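Local coordinates for protein TRAP dicarboxylate transporter-DctP subunit (Rhodobacter sphaeroides, PDB 4PE3) that probably binds a small organic solute, such as a carboxylate, in the periplasm and delivers it to a TRAP membrane transporter, at residues 73-78 and 87-92. Residues are numbered along the deposited sequence; the frame is centred on the assembly and turned at random.
Sequences TIVDYK and GLIDGH
Ile74 and Val75 face Leu88 and Ile89 where the backbones of 73-78 and 87-92 approach most closely, the CA atoms of Ile74 and Ile89 lying 7.4 Å apart. No hydrogen bond joins the two segments. Residues 73-78 follow strand 65-69; 87-92 leaves helix 80-86 through a Schellman motif at Gly87 and enters strand 91-95. With CG2 of Ile74 anti to the backbone N, that branch is carried onto Leu88, meeting its CG at a tight 3.5 Å and also touching both its methyls. The CB of Ile74 rests 3.6 Å from CG2 of Ile89, these two side chains running past each other in opposite directions. Val75 presents CG1 to CD2 of Leu88, again at 3.5 Å, while its CG2 lies a looser 4.4 Å from CD1 of Ile89. Ile89, the buried member, also packs on Met69 and Ala83. Just after Val75, N of Lys78 donates to OD1 of Asp76 (3.0 Å) from above the carboxylate plane, an Asx turn. Gln36 of strand 32-37 accepts from N of Ile74 through OE1 and donates to O of Val75 through NE2. Van der Waals packing, buried at Ile89 but exposed at Leu88, therefore joins the connections flanking helix 80-86 in this beta-alpha-beta crossover, while Gln36 ties the first to the sheet.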
loop_
_atom_site.group_PDB
_atom_site.type_symbol
_atom_site.label_atom_id
_atom_site.label_comp_id
_atom_site.label_asym_id
_atom_site.label_seq_id
_atom_site.Cartn_x
_atom_site.Cartn_y
_atom_site.Cartn_z
ATOM N N THR A 73 -9.191 17.397 -8.963
ATOM C CA THR A 73 -9.261 18.860 -9.052
ATOM C C THR A 73 -8.946 19.347 -10.440
ATOM O O THR A 73 -9.684 20.149 -11.001
ATOM C CB THR A 73 -8.247 19.545 -8.139
ATOM O OG1 THR A 73 -8.613 19.316 -6.787
ATOM C CG2 THR A 73 -8.226 21.045 -8.392
ATOM N N ILE A 74 -7.826 18.871 -10.971
ATOM C CA ILE A 74 -7.333 19.346 -12.248
ATOM C C ILE A 74 -7.547 18.288 -13.316
ATOM O O ILE A 74 -7.937 18.621 -14.433
ATOM C CB ILE A 74 -5.846 19.735 -12.166
ATOM C CG1 ILE A 74 -5.622 20.760 -11.059
ATOM C CG2 ILE A 74 -5.376 20.306 -13.500
ATOM C CD1 ILE A 74 -6.297 22.114 -11.348
ATOM N N VAL A 75 -7.304 17.019 -12.983
ATOM C CA VAL A 75 -7.498 15.950 -13.951
ATOM C C VAL A 75 -7.950 14.658 -13.294
ATOM O O VAL A 75 -7.890 14.513 -12.080
ATOM C CB VAL A 75 -6.204 15.638 -14.718
ATOM C CG1 VAL A 75 -5.914 16.741 -15.724
ATOM C CG2 VAL A 75 -5.045 15.425 -13.745
ATOM N N ASP A 76 -8.398 13.724 -14.123
ATOM C CA ASP A 76 -8.799 12.398 -13.676
ATOM C C ASP A 76 -7.646 11.719 -12.933
ATOM O O ASP A 76 -6.483 11.887 -13.304
ATOM C CB ASP A 76 -9.194 11.582 -14.908
ATOM C CG ASP A 76 -9.723 10.219 -14.559
ATOM O OD1 ASP A 76 -8.923 9.258 -14.513
ATOM O OD2 ASP A 76 -10.945 10.109 -14.338
ATOM N N TYR A 77 -7.956 10.945 -11.893
ATOM C CA TYR A 77 -6.925 10.280 -11.085
ATOM C C TYR A 77 -5.981 9.323 -11.849
ATOM O O TYR A 77 -4.858 9.078 -11.403
ATOM C CB TYR A 77 -7.568 9.553 -9.893
ATOM C CG TYR A 77 -8.310 8.281 -10.252
ATOM C CD1 TYR A 77 -9.573 8.321 -10.831
ATOM C CD2 TYR A 77 -7.745 7.042 -10.012
ATOM C CE1 TYR A 77 -10.243 7.161 -11.158
ATOM C CE2 TYR A 77 -8.406 5.880 -10.329
ATOM C CZ TYR A 77 -9.654 5.942 -10.904
ATOM O OH TYR A 77 -10.318 4.778 -11.226
ATOM N N LYS A 78 -6.422 8.781 -12.985
ATOM C CA LYS A 78 -5.581 7.895 -13.770
ATOM C C LYS A 78 -4.710 8.654 -14.755
ATOM O O LYS A 78 -3.829 8.067 -15.387
ATOM C CB LYS A 78 -6.431 6.872 -14.531
ATOM C CG LYS A 78 -7.066 5.826 -13.637
ATOM C CD LYS A 78 -7.133 4.483 -14.335
ATOM C CE LYS A 78 -7.745 3.419 -13.456
ATOM N NZ LYS A 78 -8.277 2.298 -14.284
ATOM N N GLY A 87 2.712 19.760 -17.746
ATOM C CA GLY A 87 2.852 21.011 -17.008
ATOM C C GLY A 87 1.541 21.525 -16.453
ATOM O O GLY A 87 1.476 22.629 -15.910
ATOM N N LEU A 88 0.491 20.730 -16.594
ATOM C CA LEU A 88 -0.831 21.108 -16.099
ATOM C C LEU A 88 -0.912 21.006 -14.562
ATOM O O LEU A 88 -1.555 21.815 -13.892
ATOM C CB LEU A 88 -1.884 20.229 -16.766
ATOM C CG LEU A 88 -3.326 20.417 -16.301
ATOM C CD1 LEU A 88 -3.761 21.874 -16.473
ATOM C CD2 LEU A 88 -4.244 19.485 -17.075
ATOM N N ILE A 89 -0.269 19.985 -14.013
ATOM C CA ILE A 89 0.048 19.936 -12.588
ATOM C C ILE A 89 1.539 19.588 -12.528
ATOM O O ILE A 89 2.150 19.305 -13.573
ATOM C CB ILE A 89 -0.783 18.884 -11.826
ATOM C CG1 ILE A 89 -0.555 17.486 -12.401
ATOM C CG2 ILE A 89 -2.270 19.231 -11.856
ATOM C CD1 ILE A 89 -1.301 16.408 -11.617
ATOM N N ASP A 90 2.143 19.650 -11.350
ATOM C CA ASP A 90 3.580 19.409 -11.197
ATOM C C ASP A 90 3.937 18.087 -10.527
ATOM O O ASP A 90 5.069 17.626 -10.659
ATOM C CB ASP A 90 4.213 20.556 -10.418
ATOM C CG ASP A 90 4.028 21.881 -11.108
ATOM O OD1 ASP A 90 4.415 22.017 -12.288
ATOM O OD2 ASP A 90 3.451 22.797 -10.484
ATOM N N GLY A 91 3.007 17.480 -9.807
ATOM C CA GLY A 91 3.266 16.189 -9.205
ATOM C C GLY A 91 1.986 15.540 -8.755
ATOM O O GLY A 91 0.885 16.078 -8.944
ATOM N N HIS A 92 2.131 14.360 -8.162
ATOM C CA HIS A 92 1.002 13.663 -7.542
ATOM C C HIS A 92 1.408 12.881 -6.317
ATOM O O HIS A 92 2.598 12.574 -6.114
ATOM C CB HIS A 92 0.231 12.777 -8.544
ATOM C CG HIS A 92 1.019 11.645 -9.147
ATOM N ND1 HIS A 92 0.606 11.034 -10.307
ATOM C CD2 HIS A 92 2.116 10.967 -8.727
ATOM C CE1 HIS A 92 1.441 10.047 -10.603
ATOM N NE2 HIS A 92 2.371 9.999 -9.670
#